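PDB 6USS: sulfatase from Bacteroides fragilis CAG:558, which probably hydrolyses sulfate esters of aryl compounds, as an arylsulfatase-type enzyme that binds a calcium ion. Local coordinates for residues A[500-505]-A[509-514]; A[116-119]-A[125-128]; A[452-455]-A[460-463]; A[121-126]-A[454-459]. The protein carries 1 engineered substitution. One frame throughout, in Å; residues are numbered along the deposited sequence.

Contact 1 (A[500-505]-A[509-514]); sequences QRPSFK and KPCPWP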
loop_
_atom_site.group_PDB
_atom_site.type_symbol
_atom_site.label_atom_id
_atom_site.label_comp_id
_atom_site.label_asym_id
_atom_site.label_seq_id
_atom_site.Cartn_x
_atom_site.Cartn_y
_atom_site.Cartn_z
ATOM N N GLN A 500 8.434 19.747 24.224
ATOM C CA GLN A 500 9.829 19.683 24.614
ATOM C C GLN A 500 10.487 21.052 24.516
ATOM O O GLN A 500 9.914 22.026 24.027
ATOM C CB GLN A 500 10.587 18.678 23.755
ATOM C CG GLN A 500 10.074 17.265 23.879
ATOM C CD GLN A 500 10.861 16.329 22.995
ATOM O OE1 GLN A 500 10.958 16.540 21.777
ATOM N NE2 GLN A 500 11.463 15.305 23.603
ATOM N N ARG A 501 11.724 21.107 24.984
ATOM C CA ARG A 501 12.407 22.374 25.138
ATOM C C ARG A 501 13.894 22.098 25.035
ATOM O O ARG A 501 14.338 20.974 25.313
ATOM C CB ARG A 501 12.054 23.015 26.493
ATOM C CG ARG A 501 12.625 22.231 27.672
ATOM C CD ARG A 501 11.720 22.156 28.905
ATOM N NE ARG A 501 11.940 23.256 29.827
ATOM C CZ ARG A 501 11.780 23.192 31.145
ATOM N NH1 ARG A 501 11.387 22.067 31.724
ATOM N NH2 ARG A 501 12.002 24.274 31.881
ATOM N N PRO A 502 14.682 23.079 24.621
ATOM C CA PRO A 502 16.138 22.934 24.652
ATOM C C PRO A 502 16.643 23.052 26.080
ATOM O O PRO A 502 15.920 23.462 26.991
ATOM C CB PRO A 502 16.645 24.104 23.800
ATOM C CG PRO A 502 15.413 24.758 23.215
ATOM C CD PRO A 502 14.266 24.379 24.083
ATOM N N SER A 503 17.915 22.699 26.254
ATOM C CA SER A 503 18.595 22.893 27.524
ATOM C C SER A 503 19.899 23.655 27.292
ATOM O O SER A 503 20.464 23.649 26.193
ATOM C CB SER A 503 18.856 21.552 28.229
ATOM O OG SER A 503 19.802 20.790 27.510
ATOM N N PHE A 504 20.369 24.331 28.332
ATOM C CA PHE A 504 21.577 25.133 28.214
ATOM C C PHE A 504 22.828 24.291 28.448
ATOM O O PHE A 504 22.857 23.414 29.318
ATOM C CB PHE A 504 21.531 26.291 29.205
ATOM C CG PHE A 504 20.602 27.389 28.796
ATOM C CD1 PHE A 504 20.779 28.042 27.586
ATOM C CD2 PHE A 504 19.541 27.760 29.609
ATOM C CE1 PHE A 504 19.928 29.059 27.201
ATOM C CE2 PHE A 504 18.688 28.780 29.230
ATOM C CZ PHE A 504 18.889 29.437 28.026
ATOM N N LYS A 505 23.873 24.572 27.668
ATOM C CA LYS A 505 25.113 23.815 27.809
ATOM C C LYS A 505 25.922 24.238 29.039
ATOM O O LYS A 505 26.583 23.392 29.662
ATOM C CB LYS A 505 25.949 23.951 26.538
ATOM C CG LYS A 505 25.472 23.034 25.427
ATOM C CD LYS A 505 26.349 23.126 24.197
ATOM C CE LYS A 505 25.959 22.060 23.170
ATOM N NZ LYS A 505 26.724 22.239 21.894
ATOM N N LYS A 509 20.882 22.621 32.594
ATOM C CA LYS A 509 19.485 22.680 32.993
ATOM C C LYS A 509 18.600 23.074 31.801
ATOM O O LYS A 509 19.031 23.824 30.918
ATOM C CB LYS A 509 19.329 23.680 34.149
ATOM C CG LYS A 509 17.879 23.935 34.615
ATOM C CD LYS A 509 17.776 24.517 36.037
ATOM C CE LYS A 509 17.690 26.045 36.050
ATOM N NZ LYS A 509 18.540 26.643 37.126
ATOM N N PRO A 510 17.363 22.575 31.735
ATOM C CA PRO A 510 16.468 22.989 30.641
ATOM C C PRO A 510 16.300 24.504 30.583
ATOM O O PRO A 510 16.376 25.195 31.602
ATOM C CB PRO A 510 15.140 22.297 30.986
ATOM C CG PRO A 510 15.539 21.109 31.782
ATOM C CD PRO A 510 16.758 21.525 32.574
ATOM N N CYS A 511 16.065 25.019 29.373
ATOM C CA CYS A 511 15.665 26.419 29.235
ATOM C C CYS A 511 14.319 26.656 29.919
ATOM O O CYS A 511 13.416 25.818 29.816
ATOM C CB CYS A 511 15.552 26.817 27.758
ATOM S SG CYS A 511 17.001 26.480 26.731
ATOM N N PRO A 512 14.153 27.777 30.620
ATOM C CA PRO A 512 12.858 28.061 31.261
ATOM C C PRO A 512 11.713 28.020 30.264
ATOM O O PRO A 512 11.812 28.555 29.160
ATOM C CB PRO A 512 13.028 29.484 31.818
ATOM C CG PRO A 512 14.505 29.715 31.877
ATOM C CD PRO A 512 15.135 28.860 30.816
ATOM N N TRP A 513 10.610 27.394 30.671
ATOM C CA TRP A 513 9.345 27.542 29.970
ATOM C C TRP A 513 9.004 29.030 29.917
ATOM O O TRP A 513 9.516 29.796 30.745
ATOM C CB TRP A 513 8.234 26.773 30.693
ATOM C CG TRP A 513 8.314 25.289 30.641
ATOM C CD1 TRP A 513 8.323 24.440 31.708
ATOM C CD2 TRP A 513 8.345 24.462 29.467
ATOM N NE1 TRP A 513 8.381 23.145 31.277
ATOM C CE2 TRP A 513 8.398 23.122 29.907
ATOM C CE3 TRP A 513 8.350 24.724 28.089
ATOM C CZ2 TRP A 513 8.454 22.040 29.022
ATOM C CZ3 TRP A 513 8.411 23.654 27.208
ATOM C CH2 TRP A 513 8.472 22.328 27.676
ATOM N N PRO A 514 8.132 29.479 28.996
ATOM C CA PRO A 514 7.787 30.915 28.965
ATOM C C PRO A 514 7.252 31.444 30.286
ATOM O O PRO A 514 7.500 32.605 30.633
ATOM C CB PRO A 514 6.713 31.005 27.867
ATOM C CG PRO A 514 6.702 29.710 27.178
ATOM C CD PRO A 514 7.278 28.689 28.090
#
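Arg501 reaches across to Pro510, Cys511 and Trp513, and its flat, charged end is covered on both faces. The guanidinium stacks on the indole of Trp513 with the planes 19° apart, and CZ stands 3.6 Å from the centroid of the five-membered ring of Trp513, a cation-pi contact. Nearer the backbone, Arg501 CD lies over the six-membered ring of Trp513 at 3.5 Å from its centroid, a CH-pi contact. Pro510 CB presses on the opposite face of the guanidinium. Bends at chi2 (-142°) and chi3 (-90°) lay CD and the guanidinium along the indole and leave the NE and NH2 edge turned to Cys511 O.

Polar bonds follow that edge. Arg501 NE and NH2 both grip Cys511 O side-on, at 3.0 and 2.9 Å, while NH2 also forms a salt bridge with Glu516, which fixes the group's rotation. Two backbone bonds run between the segments: Cys511 N gives to Pro502 O at 2.8 Å, and Phe504 N to Lys509 O at 3.0 Å. Pro510 and Pro512, which flank Cys511, have no N-H to donate, so the donor on this side is Cys511 N.

Apolar contact gathers at Cys511, whose SG sits 3.8 Å from the centroid of the Phe504 ring, over its face: a sulfur-aromatic contact, in which the polarisable sulfur suits the face of an aromatic ring. Pro512 CD approaches the ring edge.

The chain thus turns back on strand 503-504 through a single beta bridge, Ser503 with Pro510, and an arginine-tryptophan cation-pi stack joins Arg501 to the C-terminal segment 509-514.

Contact 2 (A[116-119]-A[125-128]); sequences QTDR and NVAD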
loop_
_atom_site.group_PDB
_atom_site.type_symbol
_atom_site.label_atom_id
_atom_site.label_comp_id
_atom_site.label_asym_id
_atom_site.label_seq_id
_atom_site.Cartn_x
_atom_site.Cartn_y
_atom_site.Cartn_z
ATOM N N GLN A 116 19.862 13.852 14.355
ATOM C CA GLN A 116 19.334 15.209 14.317
ATOM C C GLN A 116 19.960 15.989 13.164
ATOM O O GLN A 116 21.185 16.053 13.051
ATOM C CB GLN A 116 19.617 15.911 15.650
ATOM C CG GLN A 116 18.941 15.255 16.848
ATOM C CD GLN A 116 19.374 15.832 18.187
ATOM O OE1 GLN A 116 20.398 16.512 18.287
ATOM N NE2 GLN A 116 18.586 15.573 19.228
ATOM N N THR A 117 19.119 16.584 12.306
ATOM C CA THR A 117 19.595 17.512 11.277
ATOM C C THR A 117 19.904 18.914 11.819
ATOM O O THR A 117 20.474 19.739 11.089
ATOM C CB THR A 117 18.560 17.648 10.164
ATOM O OG1 THR A 117 17.370 18.211 10.722
ATOM C CG2 THR A 117 18.242 16.295 9.532
ATOM N N ASP A 118 19.531 19.196 13.069
ATOM C CA ASP A 118 19.750 20.499 13.685
ATOM C C ASP A 118 21.187 20.988 13.531
ATOM O O ASP A 118 22.144 20.224 13.691
ATOM C CB ASP A 118 19.396 20.419 15.169
ATOM C CG ASP A 118 17.979 19.933 15.396
ATOM O OD1 ASP A 118 17.767 18.702 15.533
ATOM O OD2 ASP A 118 17.067 20.783 15.424
ATOM N N ARG A 119 21.326 22.281 13.237
ATOM C CA ARG A 119 22.632 22.927 13.248
ATOM C C ARG A 119 23.239 22.863 14.653
ATOM O O ARG A 119 22.511 22.962 15.648
ATOM C CB ARG A 119 22.500 24.380 12.789
ATOM C CG ARG A 119 23.781 25.174 12.858
ATOM C CD ARG A 119 23.732 26.421 11.978
ATOM N NE ARG A 119 22.483 27.176 12.088
ATOM C CZ ARG A 119 22.389 28.440 12.506
ATOM N NH1 ARG A 119 23.482 29.104 12.884
ATOM N NH2 ARG A 119 21.196 29.044 12.557
ATOM N N ASN A 125 21.550 22.628 23.791
ATOM C CA ASN A 125 21.193 21.365 23.167
ATOM C C ASN A 125 19.730 21.409 22.776
ATOM O O ASN A 125 18.896 21.879 23.551
ATOM C CB ASN A 125 21.420 20.190 24.111
ATOM C CG ASN A 125 22.860 20.026 24.469
ATOM O OD1 ASN A 125 23.684 19.725 23.603
ATOM N ND2 ASN A 125 23.189 20.258 25.740
ATOM N N VAL A 126 19.418 20.915 21.581
ATOM C CA VAL A 126 18.032 20.894 21.129
ATOM C C VAL A 126 17.263 19.837 21.912
ATOM O O VAL A 126 17.863 19.010 22.613
ATOM C CB VAL A 126 17.945 20.645 19.612
ATOM C CG1 VAL A 126 18.581 21.808 18.848
ATOM C CG2 VAL A 126 18.634 19.364 19.259
ATOM N N ALA A 127 15.933 19.856 21.807
ATOM C CA ALA A 127 15.119 18.806 22.412
ATOM C C ALA A 127 15.509 17.448 21.849
ATOM O O ALA A 127 16.036 17.337 20.736
ATOM C CB ALA A 127 13.637 19.056 22.157
ATOM N N ASP A 128 15.263 16.402 22.636
ATOM C CA ASP A 128 15.449 15.036 22.142
ATOM C C ASP A 128 14.204 14.683 21.339
ATOM O O ASP A 128 13.344 13.911 21.766
ATOM C CB ASP A 128 15.686 14.058 23.281
ATOM C CG ASP A 128 15.962 12.645 22.791
ATOM O OD1 ASP A 128 16.115 12.435 21.566
ATOM O OD2 ASP A 128 16.000 11.736 23.646
HETATM O O HOH W 1 16.599 13.417 18.990
HETATM O O HOH W 2 19.358 16.647 21.819
#
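Gln116 approaches Val126 and Ala127 with an extended side chain whose far end does the touching. Its CB points at segment 125-128, and with CG beside the backbone N (chi1 -63°) the aliphatic part spans the gap. At CD the chain comes alongside Val126, 3.8 Å from CG2, the two side chains running past each other in opposite senses. OE1 lies closer to that same methyl, Val126 CG2, at 3.5 Å. NE2 is 3.4 Å from Ala127 O, but at an angle too poor for a hydrogen bond; its protons go to two waters instead. One water, 2.9 Å from Gln116 NE2, passes a bond on to Asp128 OD1, which is also bonded to His142. The other, equally far from NE2, donates to Val126 O at 2.9 Å. A primary amide suits this exposed place because its NE2 has two N-H groups, one for each water.

Asp118 rests its carboxylate against both methyls of Val126, while its oxygens are bonded elsewhere, OD1 to Trp129 and OD2 to Asn108, Asn429 and His430.

This surface contact draws together the loop between helix 101-104 and strand 124-125 and the loop leading from that strand to strand 133-135.

Contact 3 (A[452-455]-A[460-463]); sequences IYYY and KELF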
loop_
_atom_site.group_PDB
_atom_site.type_symbol
_atom_site.label_atom_id
_atom_site.label_comp_id
_atom_site.label_asym_id
_atom_site.label_seq_id
_atom_site.Cartn_x
_atom_site.Cartn_y
_atom_site.Cartn_z
ATOM N N ILE A 452 5.598 35.318 21.094
ATOM C CA ILE A 452 6.748 34.496 20.740
ATOM C C ILE A 452 7.740 34.550 21.891
ATOM O O ILE A 452 8.102 35.639 22.369
ATOM C CB ILE A 452 7.405 34.960 19.428
ATOM C CG1 ILE A 452 6.388 34.978 18.285
ATOM C CG2 ILE A 452 8.584 34.071 19.083
ATOM C CD1 ILE A 452 6.866 35.734 17.061
ATOM N N TYR A 453 8.166 33.376 22.346
ATOM C CA TYR A 453 9.150 33.245 23.407
ATOM C C TYR A 453 10.403 32.598 22.845
ATOM O O TYR A 453 10.317 31.595 22.129
ATOM C CB TYR A 453 8.600 32.404 24.546
ATOM C CG TYR A 453 9.641 31.957 25.548
ATOM C CD1 TYR A 453 10.267 32.878 26.400
ATOM C CD2 TYR A 453 9.978 30.605 25.670
ATOM C CE1 TYR A 453 11.210 32.459 27.340
ATOM C CE2 TYR A 453 10.920 30.177 26.616
ATOM C CZ TYR A 453 11.531 31.107 27.448
ATOM O OH TYR A 453 12.466 30.699 28.387
ATOM N N TYR A 454 11.560 33.163 23.174
ATOM C CA TYR A 454 12.830 32.718 22.614
ATOM C C TYR A 454 13.596 31.954 23.687
ATOM O O TYR A 454 14.024 32.541 24.691
ATOM C CB TYR A 454 13.635 33.900 22.092
ATOM C CG TYR A 454 13.023 34.595 20.889
ATOM C CD1 TYR A 454 11.939 35.460 21.037
ATOM C CD2 TYR A 454 13.529 34.390 19.602
ATOM C CE1 TYR A 454 11.380 36.106 19.951
ATOM C CE2 TYR A 454 12.978 35.050 18.500
ATOM C CZ TYR A 454 11.904 35.912 18.684
ATOM O OH TYR A 454 11.339 36.574 17.610
ATOM N N TYR A 455 13.771 30.645 23.460
ATOM C CA TYR A 455 14.471 29.793 24.412
ATOM C C TYR A 455 15.887 30.274 24.670
ATOM O O TYR A 455 16.410 30.074 25.769
ATOM C CB TYR A 455 14.525 28.356 23.899
ATOM C CG TYR A 455 13.229 27.600 23.952
ATOM C CD1 TYR A 455 12.737 27.132 25.151
ATOM C CD2 TYR A 455 12.507 27.332 22.802
ATOM C CE1 TYR A 455 11.567 26.420 25.217
ATOM C CE2 TYR A 455 11.317 26.612 22.858
ATOM C CZ TYR A 455 10.866 26.158 24.075
ATOM O OH TYR A 455 9.703 25.449 24.181
ATOM N N LYS A 460 10.836 37.872 24.994
ATOM C CA LYS A 460 9.442 37.723 24.601
ATOM C C LYS A 460 9.030 38.870 23.683
ATOM O O LYS A 460 9.451 40.013 23.877
ATOM C CB LYS A 460 8.527 37.657 25.833
ATOM C CG LYS A 460 8.762 36.422 26.728
ATOM C CD LYS A 460 7.746 36.359 27.880
ATOM C CE LYS A 460 7.897 35.094 28.717
ATOM N NZ LYS A 460 7.578 35.316 30.158
ATOM N N GLU A 461 8.235 38.549 22.656
ATOM C CA GLU A 461 7.692 39.528 21.718
ATOM C C GLU A 461 6.181 39.355 21.638
ATOM O O GLU A 461 5.678 38.229 21.537
ATOM C CB GLU A 461 8.306 39.386 20.318
ATOM C CG GLU A 461 9.769 39.756 20.255
ATOM C CD GLU A 461 10.356 39.657 18.856
ATOM O OE1 GLU A 461 9.842 38.864 18.037
ATOM O OE2 GLU A 461 11.349 40.373 18.578
ATOM N N LEU A 462 5.456 40.467 21.718
ATOM C CA LEU A 462 4.002 40.451 21.679
ATOM C C LEU A 462 3.560 41.331 20.523
ATOM O O LEU A 462 3.941 42.504 20.457
ATOM C CB LEU A 462 3.416 40.943 23.003
ATOM C CG LEU A 462 1.886 41.034 23.068
ATOM C CD1 LEU A 462 1.307 39.658 23.064
ATOM C CD2 LEU A 462 1.433 41.767 24.304
ATOM N N PHE A 463 2.785 40.770 19.602
ATOM C CA PHE A 463 2.323 41.529 18.448
ATOM C C PHE A 463 0.810 41.465 18.353
ATOM O O PHE A 463 0.198 40.424 18.618
ATOM C CB PHE A 463 2.931 41.018 17.132
ATOM C CG PHE A 463 4.445 41.070 17.087
ATOM C CD1 PHE A 463 5.108 42.259 16.822
ATOM C CD2 PHE A 463 5.198 39.921 17.293
ATOM C CE1 PHE A 463 6.498 42.302 16.778
ATOM C CE2 PHE A 463 6.585 39.953 17.244
ATOM C CZ PHE A 463 7.236 41.142 16.990
#
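Ile452 and Glu461 form a hydrogen-bonded antiparallel pair in the hairpin of strands 449-454 and 460-464, whose short axes here run at 167° and approach to 4.9 Å. Ile452 N gives to Glu461 O and Glu461 N to Ile452 O, each bond 2.9 Å long and in the carbonyl plane. The next pair, Tyr453 with Lys460, is non-hydrogen-bonded, and there Lys460 CA offers its hydrogen to Ile452 O.

On the face carrying Tyr453 and Lys460, lysine methylenes cross the edge of the phenol ring, Lys460 CG lying 3.9 Å from Tyr453 CD1. With CG anti to the carbonyl carbon (chi1 -64°) the lysine chain stretches past the ring and delivers NZ to Pro514 O. A long aliphatic chain with a polar end suits such a place.

On the face of Ile452 and Glu461, the ring of Tyr454 stands nearly upright to the carboxylate of Glu461. Its OH donates to Glu461 OE1 at 2.8 Å, arriving from well above the carboxylate plane. Ile452 CD1 touches the edge of Phe463, 4.2 Å from CE2.

Glu461 OE1 is also hydrogen-bonded to the hydroxyl of Tyr352, and two phenols sharing one oxygen would probably stabilise the charged carboxylate. The hairpin is therefore tied by side chains as well as by its backbone ladder.

Contact 4 (A[121-126]-A[454-459]); sequences SDVFNV and YYENGK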
loop_
_atom_site.group_PDB
_atom_site.type_symbol
_atom_site.label_atom_id
_atom_site.label_comp_id
_atom_site.label_asym_id
_atom_site.label_seq_id
_atom_site.Cartn_x
_atom_site.Cartn_y
_atom_site.Cartn_z
ATOM N N SER A 121 25.019 24.017 18.092
ATOM C CA SER A 121 24.986 25.226 18.900
ATOM C C SER A 121 25.984 25.087 20.034
ATOM O O SER A 121 25.997 24.066 20.725
ATOM C CB SER A 121 23.586 25.484 19.482
ATOM O OG SER A 121 23.643 26.389 20.589
ATOM N N ASP A 122 26.812 26.107 20.236
ATOM C CA ASP A 122 27.643 26.152 21.430
ATOM C C ASP A 122 26.936 26.848 22.598
ATOM O O ASP A 122 27.579 27.128 23.612
ATOM C CB ASP A 122 29.001 26.806 21.114
ATOM C CG ASP A 122 28.878 28.223 20.562
ATOM O OD1 ASP A 122 27.840 28.877 20.810
ATOM O OD2 ASP A 122 29.830 28.687 19.881
ATOM N N VAL A 123 25.629 27.120 22.474
ATOM C CA VAL A 123 24.812 27.689 23.547
ATOM C C VAL A 123 23.905 26.632 24.185
ATOM O O VAL A 123 23.802 26.549 25.409
ATOM C CB VAL A 123 23.974 28.890 23.037
ATOM C CG1 VAL A 123 22.851 29.242 24.021
ATOM C CG2 VAL A 123 24.848 30.097 22.763
ATOM N N PHE A 124 23.214 25.833 23.367
ATOM C CA PHE A 124 22.159 24.956 23.869
ATOM C C PHE A 124 22.208 23.608 23.165
ATOM O O PHE A 124 22.824 23.455 22.103
ATOM C CB PHE A 124 20.746 25.562 23.681
ATOM C CG PHE A 124 20.461 26.029 22.266
ATOM C CD1 PHE A 124 20.084 25.118 21.275
ATOM C CD2 PHE A 124 20.591 27.370 21.920
ATOM C CE1 PHE A 124 19.842 25.545 19.968
ATOM C CE2 PHE A 124 20.338 27.794 20.621
ATOM C CZ PHE A 124 19.967 26.873 19.643
ATOM N N ASN A 125 21.550 22.628 23.791
ATOM C CA ASN A 125 21.193 21.365 23.167
ATOM C C ASN A 125 19.730 21.409 22.776
ATOM O O ASN A 125 18.896 21.879 23.551
ATOM C CB ASN A 125 21.420 20.190 24.111
ATOM C CG ASN A 125 22.860 20.026 24.469
ATOM O OD1 ASN A 125 23.684 19.725 23.603
ATOM N ND2 ASN A 125 23.189 20.258 25.740
ATOM N N VAL A 126 19.418 20.915 21.581
ATOM C CA VAL A 126 18.032 20.894 21.129
ATOM C C VAL A 126 17.263 19.837 21.912
ATOM O O VAL A 126 17.863 19.010 22.613
ATOM C CB VAL A 126 17.945 20.645 19.612
ATOM C CG1 VAL A 126 18.581 21.808 18.848
ATOM C CG2 VAL A 126 18.634 19.364 19.259
ATOM N N TYR A 454 11.560 33.163 23.174
ATOM C CA TYR A 454 12.830 32.718 22.614
ATOM C C TYR A 454 13.596 31.954 23.687
ATOM O O TYR A 454 14.024 32.541 24.691
ATOM C CB TYR A 454 13.635 33.900 22.092
ATOM C CG TYR A 454 13.023 34.595 20.889
ATOM C CD1 TYR A 454 11.939 35.460 21.037
ATOM C CD2 TYR A 454 13.529 34.390 19.602
ATOM C CE1 TYR A 454 11.380 36.106 19.951
ATOM C CE2 TYR A 454 12.978 35.050 18.500
ATOM C CZ TYR A 454 11.904 35.912 18.684
ATOM O OH TYR A 454 11.339 36.574 17.610
ATOM N N TYR A 455 13.771 30.645 23.460
ATOM C CA TYR A 455 14.471 29.793 24.412
ATOM C C TYR A 455 15.887 30.274 24.670
ATOM O O TYR A 455 16.410 30.074 25.769
ATOM C CB TYR A 455 14.525 28.356 23.899
ATOM C CG TYR A 455 13.229 27.600 23.952
ATOM C CD1 TYR A 455 12.737 27.132 25.151
ATOM C CD2 TYR A 455 12.507 27.332 22.802
ATOM C CE1 TYR A 455 11.567 26.420 25.217
ATOM C CE2 TYR A 455 11.317 26.612 22.858
ATOM C CZ TYR A 455 10.866 26.158 24.075
ATOM O OH TYR A 455 9.703 25.449 24.181
ATOM N N GLU A 456 16.534 30.880 23.670
ATOM C CA GLU A 456 17.971 31.104 23.778
ATOM C C GLU A 456 18.301 32.168 24.821
ATOM O O GLU A 456 19.339 32.070 25.490
ATOM C CB GLU A 456 18.576 31.467 22.413
ATOM C CG GLU A 456 20.086 31.172 22.314
ATOM C CD GLU A 456 20.736 31.630 21.000
ATOM O OE1 GLU A 456 20.040 31.650 19.952
ATOM O OE2 GLU A 456 21.956 31.947 21.018
ATOM N N ASN A 457 17.436 33.174 24.997
ATOM C CA ASN A 457 17.709 34.187 26.007
ATOM C C ASN A 457 16.465 34.650 26.754
ATOM O O ASN A 457 16.534 35.675 27.436
ATOM C CB ASN A 457 18.392 35.397 25.371
ATOM C CG ASN A 457 17.508 36.086 24.342
ATOM O OD1 ASN A 457 16.448 35.566 23.973
ATOM N ND2 ASN A 457 17.935 37.263 23.877
ATOM N N GLY A 458 15.333 33.948 26.637
ATOM C CA GLY A 458 14.119 34.322 27.347
ATOM C C GLY A 458 13.409 35.555 26.827
ATOM O O GLY A 458 12.474 36.039 27.475
ATOM N N LYS A 459 13.840 36.096 25.690
ATOM C CA LYS A 459 13.190 37.263 25.116
ATOM C C LYS A 459 11.746 36.928 24.751
ATOM O O LYS A 459 11.454 35.829 24.270
ATOM C CB LYS A 459 13.981 37.722 23.881
ATOM C CG LYS A 459 13.355 38.831 23.062
ATOM C CD LYS A 459 13.695 40.215 23.638
ATOM C CE LYS A 459 12.992 41.345 22.862
ATOM N NZ LYS A 459 12.725 42.532 23.738
#
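Val123 and Phe124 meet the side chain of Glu456, the single residue of segment 454-459 that they touch. Ahead of them in sequence, Ser121 shapes the turn that presents them: its OG accepts from Val123 N at 2.8 Å and from Phe124 N at 2.9 Å. A short hydroxyl side chain can bend back to two N-H groups in this way, and the same oxygen rests over the centre of the Phe124 ring.

Val123 comes next, crossing Glu456 at about a right angle. CG1, placed opposite the backbone N by a chi1 of 164°, lies 3.8 Å from Glu456 CG, and its other methyl, CG2, is 3.9 Å from Glu456 OE2. Phe124 follows with its ring edge: CE2 is 3.8 Å from Glu456 CG. The glutamate lends its CG methylene to these apolar neighbours, and its extended chain sets the carboxylate beside Val123 CG2 and the ring edge. Phe124 itself is buried, and His430 makes an edge-to-face stack with it. Asn125 then carries the chain on along strand 124-125, where its backbone bonds to Ser503.

Glu456 is held in the loop joining strands 449-454 and 460-464. Tyr454 N bonds to Lys459 O and Gly458 N to Tyr454 O at 2.7 Å, while Gly458 takes a positive phi of 73°, which glycine adopts readily. Asn457 OD1 accepts from Lys459 N at 3.2 Å.

An ST turn and ST motif at Ser121 thus sit across from a hairpin loop that contains an Asx turn at Asn457, joining the start of strand 124-125 to the C-terminal antiparallel sheet.

Overall arrangement
Contacts 1, 3 and 4 are partly buried, whereas contact 2 lies at the surface and relies on water. Contacts 1 and 4 hold the same small sheet, since strands 124-125 and 503-504 are neighbours in it; contact 2 shares Asn125 and Val126 with contact 4 and takes in the end of strand 124-125. Contact 3 is the hairpin whose loop enters contact 4. Its Tyr455 packs on Pro502 of contact 1, so the hairpin and the C-terminal region meet. The chemistry changes accordingly: regular backbone pairing in contact 3, a lone bridge with a charged stack in contact 1, and mainly van der Waals touches in contact 4. All lie away from the calcium site.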